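Local structure of fructose-bisphosphate aldolase (Plasmodium falciparum, 4TR9) at residues A23-A26 with Q27-Q31; A137-C140 with K141-K145; L335-A338 with E339-S342. The protein is a class I fructose-bisphosphate aldolase, an enzyme built on a TIM barrel of eight parallel strands with helices around it. All coordinates share one frame; numbering follows the deposited sequence.

Contact 1: A23-A26 with Q27-Q31; sequences ATTA and QKLVQ
Thr25 and Leu29, one turn apart near the C-terminal end of helix 16-29, touch through their methyls on the helix that lies across the end of the TIM barrel where strands 109-113, 235-236 and 303-308 begin. The contact illustrates an amphipathic helix, with one face on the barrel and the other toward solvent. Its frame is the usual i to i+4 ladder: Gln27 N bonds to Ala23 O at 3.2 Å, Lys28 N to Thr24 O at 3.0 Å and Leu29 N to Thr25 O at 3.0 Å.

Ala26 and Thr25 supply the buried side. Thr25 divides its two branches between neighbouring turns. With OG1 beside the backbone N (chi1 -56°), the hydroxyl reaches back to Glu21 O, while CG2 faces forward to CD1 of Leu29 at 4.2 Å. The hydrogen bond to Glu21 O thereby satisfies the buried OG1 beside the methyl-to-methyl contact of Thr25 with Leu29. The same face meets the barrel through Ala26, whose methyl packs on Pro273, and through Leu29, which carries the hydrocarbon surface on to Ile109 and Leu235.

Gln27 and Lys28 form the exposed side. The CB of Gln27 stands 3.6 Å from Ala23 O, but the amide end leads off from the helix. Lys28 does the reverse: its chain bends at chi3 (49°), which folds the ammonium back alongside Thr24, NZ to CG2 4.2 Å.

Past this point the ladder changes step, as Val30 N makes a weak bond to Gln27 O, three residues back. The Val30 side chain is buried, and it approaches the preceding turn chiefly through CG2, 3.3 Å from Ala26 O.

Contact 2: A137-C140 with K141-K145; sequences AERC and KEYYK
Helix 136-146 lies in the connection between the neighbouring parallel strands 109-113 and 150-157 of the TIM barrel, and Arg139 and Tyr143, one turn apart on it, show how an arginine and a tyrosine can share a helix face without stacking. The two side chains run side by side in the same direction, with guanidinium and phenol planes 58° apart. Contact is made by the aliphatic part of the arginine: CB of Arg139 lies 3.8 Å from CE2 of Tyr143, and its CD is 3.7 Å from the tyrosine OH, which sits at the guanidinium edge near its plane. The charged end is held elsewhere, NH1 by Gly132 O and NH2 by Asp134 O, so that two backbone carbonyls fix the group's rotation.

Arg139 O has two roles. It accepts Tyr143 N at 2.8 Å and also lies over one face of the Tyr143 ring, 3.0 Å above its plane and offset toward the rim. Two torsions bring this about: CG anti to the residue's own carbonyl carbon (chi1 -65°) directs the ring back along the helix over the preceding turn, and chi2 (-26°) sets the face that it lays on the oxygen.

Cys140 looks inward, touching Cys185 of helix 168-187, and its carbonyl takes Tyr144 N at 2.9 Å, while the hydroxyl of Tyr144 bonds to Glu21 on helix 16-29. On the exposed flank Lys141 runs out extended beyond CG, yet this CG methylene still rests against the helix, 3.3 Å from Ala137 O.

Contact 3: L335-A338 with E339-S342; sequences LQRA and EANS
Glu339 hangs from Leu335 by a backbone bond, N to O 2.8 Å, on helix 327-346 in the outer layer of the TIM barrel. Its CG is anti to the backbone N (chi1 -175°), and the chain is extended beyond CG.

Ala340 follows and turns to the buried side. Its CB lies 4.2 Å above the guanidinium plane of Arg337, over the centre of the group, so that a methyl covers one face of a charged system. The nitrogen of Ala340 bonds to Gln336 O at 3.1 Å, coming from well above the carbonyl plane.

Asn341 continues the ladder with a straighter bond to Arg337 O (3.1 Å, 162° at the hydrogen). Its side chain serves two partners: OD1 bonds to Ser288 OG, and ND2 gives a hydrogen to a water 3.2 Å away. The same water accepts from Arg337 NH1, in the plane of the guanidinium at its edge; at 2.5 Å this bond is unusually short, which leaves the exact water position somewhat doubtful.

Ser342 closes the segment, N to Ala338 O 3.0 Å, while OG bonds to Gly33 O, in the chain between helix 16-29 and strand 35-39.

The contact is consistent with a buried cation that is probably accommodated by several partners: hydrocarbon over a face, water at the edge, and a long, weak ion pair with Glu285 that may offset part of its charge.

How the contacts relate
All three contacts lie within single helices of one TIM barrel, each spanning about two turns, contact 1 running out into a loop, so the backbone chemistry is shared and the side chains make the difference. Contact 1 belongs to the helix across the barrel's end, its buried side mostly hydrocarbon with one bonded threonine hydroxyl. Contacts 2 and 3 lie in outer helices. Contact 3 is the most buried and solves burial with water and hydroxyl groups; contact 2, partly buried, lets backbone carbonyls hold its arginine. Contact 1 stands between the others, its nearest atoms about 7 Å from each, whereas the nearest atoms of contacts 2 and 3 stay about 24 Å apart.

Contact 1: A23-A26 with Q27-Q31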
ATOM      1  N   ALA A  23      16.970 -18.579  14.589  1.00 37.71           N
ATOM      2  CA  ALA A  23      16.599 -17.967  15.859  1.00 42.92           C
ATOM      3  C   ALA A  23      17.735 -18.074  16.870  1.00 44.75           C
ATOM      4  O   ALA A  23      17.949 -17.169  17.678  1.00 43.72           O
ATOM      5  CB  ALA A  23      15.336 -18.609  16.409  1.00 44.43           C
ATOM      6  N   THR A  24      18.459 -19.189  16.822  1.00 42.94           N
ATOM      7  CA  THR A  24      19.585 -19.416  17.719  1.00 41.61           C
ATOM      8  C   THR A  24      20.731 -18.457  17.416  1.00 43.93           C
ATOM      9  O   THR A  24      21.276 -17.822  18.320  1.00 45.30           O
ATOM     10  CB  THR A  24      20.101 -20.867  17.624  1.00 49.89           C
ATOM     11  OG1 THR A  24      19.078 -21.771  18.059  1.00 60.70           O
ATOM     12  CG2 THR A  24      21.336 -21.053  18.493  1.00 59.06           C
ATOM     13  N   THR A  25      21.086 -18.356  16.139  1.00 48.49           N
ATOM     14  CA  THR A  25      22.180 -17.495  15.701  1.00 43.32           C
ATOM     15  C   THR A  25      21.881 -16.024  15.976  1.00 38.85           C
ATOM     16  O   THR A  25      22.762 -15.270  16.392  1.00 39.24           O
ATOM     17  CB  THR A  25      22.468 -17.682  14.199  1.00 40.83           C
ATOM     18  OG1 THR A  25      22.746 -19.062  13.931  1.00 45.14           O
ATOM     19  CG2 THR A  25      23.658 -16.837  13.768  1.00 32.24           C
ATOM     20  N   ALA A  26      20.634 -15.625  15.748  1.00 40.11           N
ATOM     21  CA  ALA A  26      20.218 -14.240  15.947  1.00 38.09           C
ATOM     22  C   ALA A  26      20.346 -13.811  17.406  1.00 39.77           C
ATOM     23  O   ALA A  26      20.840 -12.723  17.699  1.00 39.69           O
ATOM     24  CB  ALA A  26      18.789 -14.046  15.466  1.00 40.46           C
ATOM     25  N   GLN A  27      19.898 -14.669  18.316  1.00 34.26           N
ATOM     26  CA  GLN A  27      19.965 -14.375  19.744  1.00 39.53           C
ATOM     27  C   GLN A  27      21.404 -14.440  20.248  1.00 42.57           C
ATOM     28  O   GLN A  27      21.790 -13.702  21.154  1.00 55.22           O
ATOM     29  CB  GLN A  27      19.080 -15.345  20.532  1.00 50.35           C
ATOM     30  CG  GLN A  27      19.078 -15.115  22.037  1.00 71.82           C
ATOM     31  CD  GLN A  27      18.479 -13.777  22.430  1.00 87.84           C
ATOM     32  OE1 GLN A  27      17.633 -13.229  21.722  1.00 86.81           O
ATOM     33  NE2 GLN A  27      18.917 -13.243  23.564  1.00 82.73           N
ATOM     34  N   LYS A  28      22.192 -15.324  19.646  1.00 48.03           N
ATOM     35  CA  LYS A  28      23.580 -15.522  20.048  1.00 45.77           C
ATOM     36  C   LYS A  28      24.457 -14.343  19.632  1.00 42.45           C
ATOM     37  O   LYS A  28      25.430 -14.013  20.310  1.00 45.50           O
ATOM     38  CB  LYS A  28      24.113 -16.827  19.452  1.00 44.47           C
ATOM     39  CG  LYS A  28      25.496 -17.235  19.930  1.00 48.81           C
ATOM     40  CD  LYS A  28      25.740 -18.716  19.669  1.00 64.86           C
ATOM     41  CE  LYS A  28      25.374 -19.096  18.240  1.00 62.47           C
ATOM     42  NZ  LYS A  28      25.481 -20.562  18.000  1.00 67.51           N
ATOM     43  N   LEU A  29      24.104 -13.707  18.519  1.00 45.52           N
ATOM     44  CA  LEU A  29      24.830 -12.533  18.043  1.00 41.15           C
ATOM     45  C   LEU A  29      24.601 -11.332  18.955  1.00 40.58           C
ATOM     46  O   LEU A  29      25.438 -10.434  19.036  1.00 36.70           O
ATOM     47  CB  LEU A  29      24.418 -12.188  16.611  1.00 37.96           C
ATOM     48  CG  LEU A  29      24.981 -13.078  15.504  1.00 36.31           C
ATOM     49  CD1 LEU A  29      24.394 -12.690  14.155  1.00 33.21           C
ATOM     50  CD2 LEU A  29      26.498 -12.992  15.476  1.00 33.18           C
ATOM     51  N   VAL A  30      23.461 -11.318  19.637  1.00 42.23           N
ATOM     52  CA  VAL A  30      23.146 -10.246  20.572  1.00 41.81           C
ATOM     53  C   VAL A  30      23.187 -10.758  22.010  1.00 46.63           C
ATOM     54  O   VAL A  30      22.433 -10.295  22.869  1.00 46.13           O
ATOM     55  CB  VAL A  30      21.764  -9.623  20.279  1.00 43.30           C
ATOM     56  CG1 VAL A  30      21.800  -8.856  18.966  1.00 32.98           C
ATOM     57  CG2 VAL A  30      20.685 -10.695  20.249  1.00 42.82           C
ATOM     58  N   GLN A  31      24.078 -11.714  22.261  1.00 53.60           N
ATOM     59  CA  GLN A  31      24.259 -12.278  23.595  1.00 49.37           C
ATOM     60  C   GLN A  31      24.675 -11.186  24.577  1.00 49.70           C
ATOM     61  O   GLN A  31      25.271 -10.185  24.179  1.00 43.71           O
ATOM     62  CB  GLN A  31      25.298 -13.404  23.563  1.00 59.75           C
ATOM     63  CG  GLN A  31      25.274 -14.325  24.778  1.00 81.33           C
ATOM     64  CD  GLN A  31      26.230 -15.498  24.645  1.00 80.44           C
ATOM     65  OE1 GLN A  31      27.053 -15.546  23.730  1.00 71.39           O
ATOM     66  NE2 GLN A  31      26.121 -16.455  25.560  1.00 78.50           N
TER

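Contact 2: A137-C140 with K141-K145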
ATOM      1  N   ALA A 137      20.945 -15.939  -3.819  1.00 36.46           N
ATOM      2  CA  ALA A 137      20.699 -17.259  -3.245  1.00 37.45           C
ATOM      3  C   ALA A 137      21.872 -18.201  -3.494  1.00 45.60           C
ATOM      4  O   ALA A 137      22.187 -19.050  -2.660  1.00 44.96           O
ATOM      5  CB  ALA A 137      19.415 -17.849  -3.809  1.00 32.11           C
ATOM      6  N   GLU A 138      22.515 -18.044  -4.646  1.00 42.85           N
ATOM      7  CA  GLU A 138      23.662 -18.869  -4.999  1.00 46.41           C
ATOM      8  C   GLU A 138      24.877 -18.502  -4.152  1.00 47.43           C
ATOM      9  O   GLU A 138      25.650 -19.373  -3.751  1.00 48.51           O
ATOM     10  CB  GLU A 138      23.992 -18.730  -6.487  1.00 50.77           C
ATOM     11  CG  GLU A 138      23.049 -19.490  -7.414  1.00 61.24           C
ATOM     12  CD  GLU A 138      21.638 -18.930  -7.417  1.00 65.98           C
ATOM     13  OE1 GLU A 138      21.480 -17.708  -7.213  1.00 67.86           O
ATOM     14  OE2 GLU A 138      20.687 -19.713  -7.619  1.00 70.06           O
ATOM     15  N   ARG A 139      25.037 -17.212  -3.879  1.00 39.83           N
ATOM     16  CA  ARG A 139      26.154 -16.741  -3.069  1.00 42.30           C
ATOM     17  C   ARG A 139      25.963 -17.111  -1.602  1.00 42.56           C
ATOM     18  O   ARG A 139      26.931 -17.388  -0.896  1.00 46.45           O
ATOM     19  CB  ARG A 139      26.327 -15.227  -3.213  1.00 39.59           C
ATOM     20  CG  ARG A 139      26.671 -14.778  -4.622  1.00 47.54           C
ATOM     21  CD  ARG A 139      27.177 -13.344  -4.642  1.00 44.34           C
ATOM     22  NE  ARG A 139      26.225 -12.413  -4.044  1.00 45.08           N
ATOM     23  CZ  ARG A 139      25.227 -11.838  -4.706  1.00 44.76           C
ATOM     24  NH1 ARG A 139      24.410 -11.001  -4.082  1.00 37.84           N
ATOM     25  NH2 ARG A 139      25.042 -12.103  -5.992  1.00 46.41           N
ATOM     26  N   CYS A 140      24.711 -17.116  -1.150  1.00 48.47           N
ATOM     27  CA  CYS A 140      24.399 -17.497   0.223  1.00 45.12           C
ATOM     28  C   CYS A 140      24.819 -18.936   0.502  1.00 47.67           C
ATOM     29  O   CYS A 140      25.386 -19.232   1.555  1.00 47.72           O
ATOM     30  CB  CYS A 140      22.904 -17.321   0.508  1.00 36.81           C
ATOM     31  SG  CYS A 140      22.353 -15.604   0.645  1.00 39.71           S
ATOM     32  N   LYS A 141      24.538 -19.827  -0.444  1.00 35.63           N
ATOM     33  CA  LYS A 141      24.929 -21.227  -0.317  1.00 44.28           C
ATOM     34  C   LYS A 141      26.447 -21.357  -0.284  1.00 45.90           C
ATOM     35  O   LYS A 141      26.993 -22.215   0.411  1.00 46.92           O
ATOM     36  CB  LYS A 141      24.350 -22.055  -1.465  1.00 41.87           C
ATOM     37  CG  LYS A 141      22.833 -22.093  -1.496  1.00 46.76           C
ATOM     38  CD  LYS A 141      22.324 -22.968  -2.630  1.00 51.52           C
ATOM     39  CE  LYS A 141      20.804 -23.004  -2.658  1.00 44.99           C
ATOM     40  NZ  LYS A 141      20.289 -23.868  -3.756  1.00 60.73           N
ATOM     41  N   GLU A 142      27.118 -20.495  -1.039  1.00 42.40           N
ATOM     42  CA  GLU A 142      28.575 -20.466  -1.077  1.00 45.84           C
ATOM     43  C   GLU A 142      29.150 -19.949   0.237  1.00 41.55           C
ATOM     44  O   GLU A 142      30.112 -20.504   0.767  1.00 43.04           O
ATOM     45  CB  GLU A 142      29.059 -19.598  -2.240  1.00 54.38           C
ATOM     46  CG  GLU A 142      30.563 -19.391  -2.286  1.00 62.07           C
ATOM     47  CD  GLU A 142      30.976 -18.364  -3.324  1.00 75.96           C
ATOM     48  OE1 GLU A 142      30.082 -17.788  -3.979  1.00 71.29           O
ATOM     49  OE2 GLU A 142      32.193 -18.132  -3.483  1.00 82.39           O
ATOM     50  N   TYR A 143      28.549 -18.884   0.758  1.00 44.93           N
ATOM     51  CA  TYR A 143      29.024 -18.252   1.984  1.00 38.75           C
ATOM     52  C   TYR A 143      28.819 -19.146   3.204  1.00 41.40           C
ATOM     53  O   TYR A 143      29.661 -19.182   4.104  1.00 43.38           O
ATOM     54  CB  TYR A 143      28.322 -16.909   2.194  1.00 39.59           C
ATOM     55  CG  TYR A 143      28.648 -15.874   1.139  1.00 38.96           C
ATOM     56  CD1 TYR A 143      29.848 -15.915   0.443  1.00 46.54           C
ATOM     57  CD2 TYR A 143      27.751 -14.856   0.839  1.00 36.17           C
ATOM     58  CE1 TYR A 143      30.150 -14.971  -0.521  1.00 54.59           C
ATOM     59  CE2 TYR A 143      28.044 -13.907  -0.124  1.00 40.05           C
ATOM     60  CZ  TYR A 143      29.244 -13.969  -0.800  1.00 48.64           C
ATOM     61  OH  TYR A 143      29.539 -13.027  -1.759  1.00 52.67           O
ATOM     62  N   TYR A 144      27.701 -19.865   3.230  1.00 42.12           N
ATOM     63  CA  TYR A 144      27.391 -20.762   4.340  1.00 44.32           C
ATOM     64  C   TYR A 144      28.427 -21.872   4.453  1.00 47.87           C
ATOM     65  O   TYR A 144      28.900 -22.184   5.546  1.00 51.79           O
ATOM     66  CB  TYR A 144      25.995 -21.367   4.173  1.00 40.10           C
ATOM     67  CG  TYR A 144      25.552 -22.215   5.346  1.00 41.27           C
ATOM     68  CD1 TYR A 144      24.901 -21.644   6.432  1.00 35.32           C
ATOM     69  CD2 TYR A 144      25.783 -23.585   5.367  1.00 46.79           C
ATOM     70  CE1 TYR A 144      24.495 -22.412   7.506  1.00 36.49           C
ATOM     71  CE2 TYR A 144      25.382 -24.361   6.437  1.00 44.30           C
ATOM     72  CZ  TYR A 144      24.738 -23.770   7.504  1.00 45.19           C
ATOM     73  OH  TYR A 144      24.334 -24.536   8.572  1.00 48.11           O
ATOM     74  N   LYS A 145      28.775 -22.465   3.316  1.00 30.79           N
ATOM     75  CA  LYS A 145      29.741 -23.554   3.288  1.00 39.72           C
ATOM     76  C   LYS A 145      31.138 -23.031   3.601  1.00 42.04           C
ATOM     77  O   LYS A 145      32.019 -23.786   4.014  1.00 54.60           O
ATOM     78  CB  LYS A 145      29.723 -24.253   1.926  1.00 51.24           C
ATOM     79  CG  LYS A 145      30.175 -25.705   1.968  1.00 67.28           C
ATOM     80  CD  LYS A 145      30.049 -26.366   0.604  1.00 82.01           C
ATOM     81  CE  LYS A 145      31.097 -25.843  -0.365  1.00 96.27           C
ATOM     82  NZ  LYS A 145      32.478 -26.183   0.077  1.00100.39           N
TER

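Contact 3: L335-A338 with E339-S342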
ATOM      1  N   LEU A 335      40.765  -4.163  22.130  1.00 45.48           N
ATOM      2  CA  LEU A 335      40.111  -4.795  23.270  1.00 47.23           C
ATOM      3  C   LEU A 335      39.475  -3.780  24.213  1.00 46.41           C
ATOM      4  O   LEU A 335      38.393  -4.019  24.748  1.00 41.59           O
ATOM      5  CB  LEU A 335      41.107  -5.663  24.040  1.00 46.49           C
ATOM      6  CG  LEU A 335      41.470  -6.997  23.387  1.00 49.64           C
ATOM      7  CD1 LEU A 335      42.508  -7.739  24.215  1.00 50.87           C
ATOM      8  CD2 LEU A 335      40.225  -7.848  23.197  1.00 42.52           C
ATOM      9  N   GLN A 336      40.144  -2.650  24.420  1.00 44.47           N
ATOM     10  CA  GLN A 336      39.627  -1.634  25.330  1.00 44.64           C
ATOM     11  C   GLN A 336      38.424  -0.919  24.720  1.00 44.81           C
ATOM     12  O   GLN A 336      37.555  -0.433  25.442  1.00 42.96           O
ATOM     13  CB  GLN A 336      40.716  -0.621  25.701  1.00 52.02           C
ATOM     14  CG  GLN A 336      41.136   0.307  24.576  1.00 60.60           C
ATOM     15  CD  GLN A 336      42.025   1.436  25.057  1.00 72.39           C
ATOM     16  OE1 GLN A 336      42.345   1.526  26.242  1.00 83.50           O
ATOM     17  NE2 GLN A 336      42.430   2.304  24.138  1.00 68.63           N
ATOM     18  N   ARG A 337      38.371  -0.861  23.393  1.00 52.02           N
ATOM     19  CA  ARG A 337      37.221  -0.281  22.710  1.00 45.64           C
ATOM     20  C   ARG A 337      36.066  -1.273  22.698  1.00 42.56           C
ATOM     21  O   ARG A 337      34.904  -0.891  22.843  1.00 39.24           O
ATOM     22  CB  ARG A 337      37.576   0.136  21.281  1.00 49.02           C
ATOM     23  CG  ARG A 337      38.589   1.268  21.185  1.00 53.25           C
ATOM     24  CD  ARG A 337      38.230   2.420  22.110  1.00 53.08           C
ATOM     25  NE  ARG A 337      36.865   2.894  21.904  1.00 50.09           N
ATOM     26  CZ  ARG A 337      36.268   3.804  22.668  1.00 58.85           C
ATOM     27  NH1 ARG A 337      35.023   4.174  22.411  1.00 59.92           N
ATOM     28  NH2 ARG A 337      36.917   4.340  23.692  1.00 57.95           N
ATOM     29  N   ALA A 338      36.396  -2.549  22.527  1.00 44.68           N
ATOM     30  CA  ALA A 338      35.398  -3.610  22.554  1.00 43.65           C
ATOM     31  C   ALA A 338      34.769  -3.718  23.938  1.00 43.95           C
ATOM     32  O   ALA A 338      33.564  -3.926  24.068  1.00 43.61           O
ATOM     33  CB  ALA A 338      36.020  -4.936  22.147  1.00 44.20           C
ATOM     34  N   GLU A 339      35.596  -3.573  24.968  1.00 48.02           N
ATOM     35  CA  GLU A 339      35.123  -3.621  26.347  1.00 46.64           C
ATOM     36  C   GLU A 339      34.291  -2.387  26.674  1.00 47.66           C
ATOM     37  O   GLU A 339      33.335  -2.457  27.446  1.00 49.48           O
ATOM     38  CB  GLU A 339      36.300  -3.736  27.318  1.00 49.07           C
ATOM     39  CG  GLU A 339      35.895  -3.909  28.774  1.00 55.04           C
ATOM     40  CD  GLU A 339      37.087  -3.998  29.706  1.00 67.97           C
ATOM     41  OE1 GLU A 339      38.199  -3.601  29.296  1.00 80.02           O
ATOM     42  OE2 GLU A 339      36.914  -4.468  30.851  1.00 80.09           O
ATOM     43  N   ALA A 340      34.663  -1.258  26.078  1.00 43.10           N
ATOM     44  CA  ALA A 340      33.961   0.001  26.294  1.00 41.38           C
ATOM     45  C   ALA A 340      32.518  -0.087  25.810  1.00 41.48           C
ATOM     46  O   ALA A 340      31.589   0.311  26.514  1.00 45.65           O
ATOM     47  CB  ALA A 340      34.685   1.138  25.592  1.00 42.87           C
ATOM     48  N   ASN A 341      32.339  -0.615  24.604  1.00 43.34           N
ATOM     49  CA  ASN A 341      31.010  -0.775  24.033  1.00 42.88           C
ATOM     50  C   ASN A 341      30.262  -1.944  24.665  1.00 40.29           C
ATOM     51  O   ASN A 341      29.033  -1.992  24.638  1.00 38.83           O
ATOM     52  CB  ASN A 341      31.103  -0.960  22.519  1.00 39.26           C
ATOM     53  CG  ASN A 341      31.589   0.289  21.810  1.00 38.45           C
ATOM     54  OD1 ASN A 341      31.102   1.390  22.065  1.00 38.64           O
ATOM     55  ND2 ASN A 341      32.563   0.126  20.923  1.00 35.97           N
ATOM     56  N   SER A 342      31.008  -2.887  25.233  1.00 41.87           N
ATOM     57  CA  SER A 342      30.404  -4.009  25.941  1.00 40.64           C
ATOM     58  C   SER A 342      29.741  -3.533  27.228  1.00 41.49           C
ATOM     59  O   SER A 342      28.617  -3.921  27.542  1.00 40.04           O
ATOM     60  CB  SER A 342      31.448  -5.080  26.254  1.00 39.17           C
ATOM     61  OG  SER A 342      30.863  -6.172  26.945  1.00 44.11           O
TER
HETATM   62  O   HOH W   1      33.641   3.113  20.607  1.00 46.50           O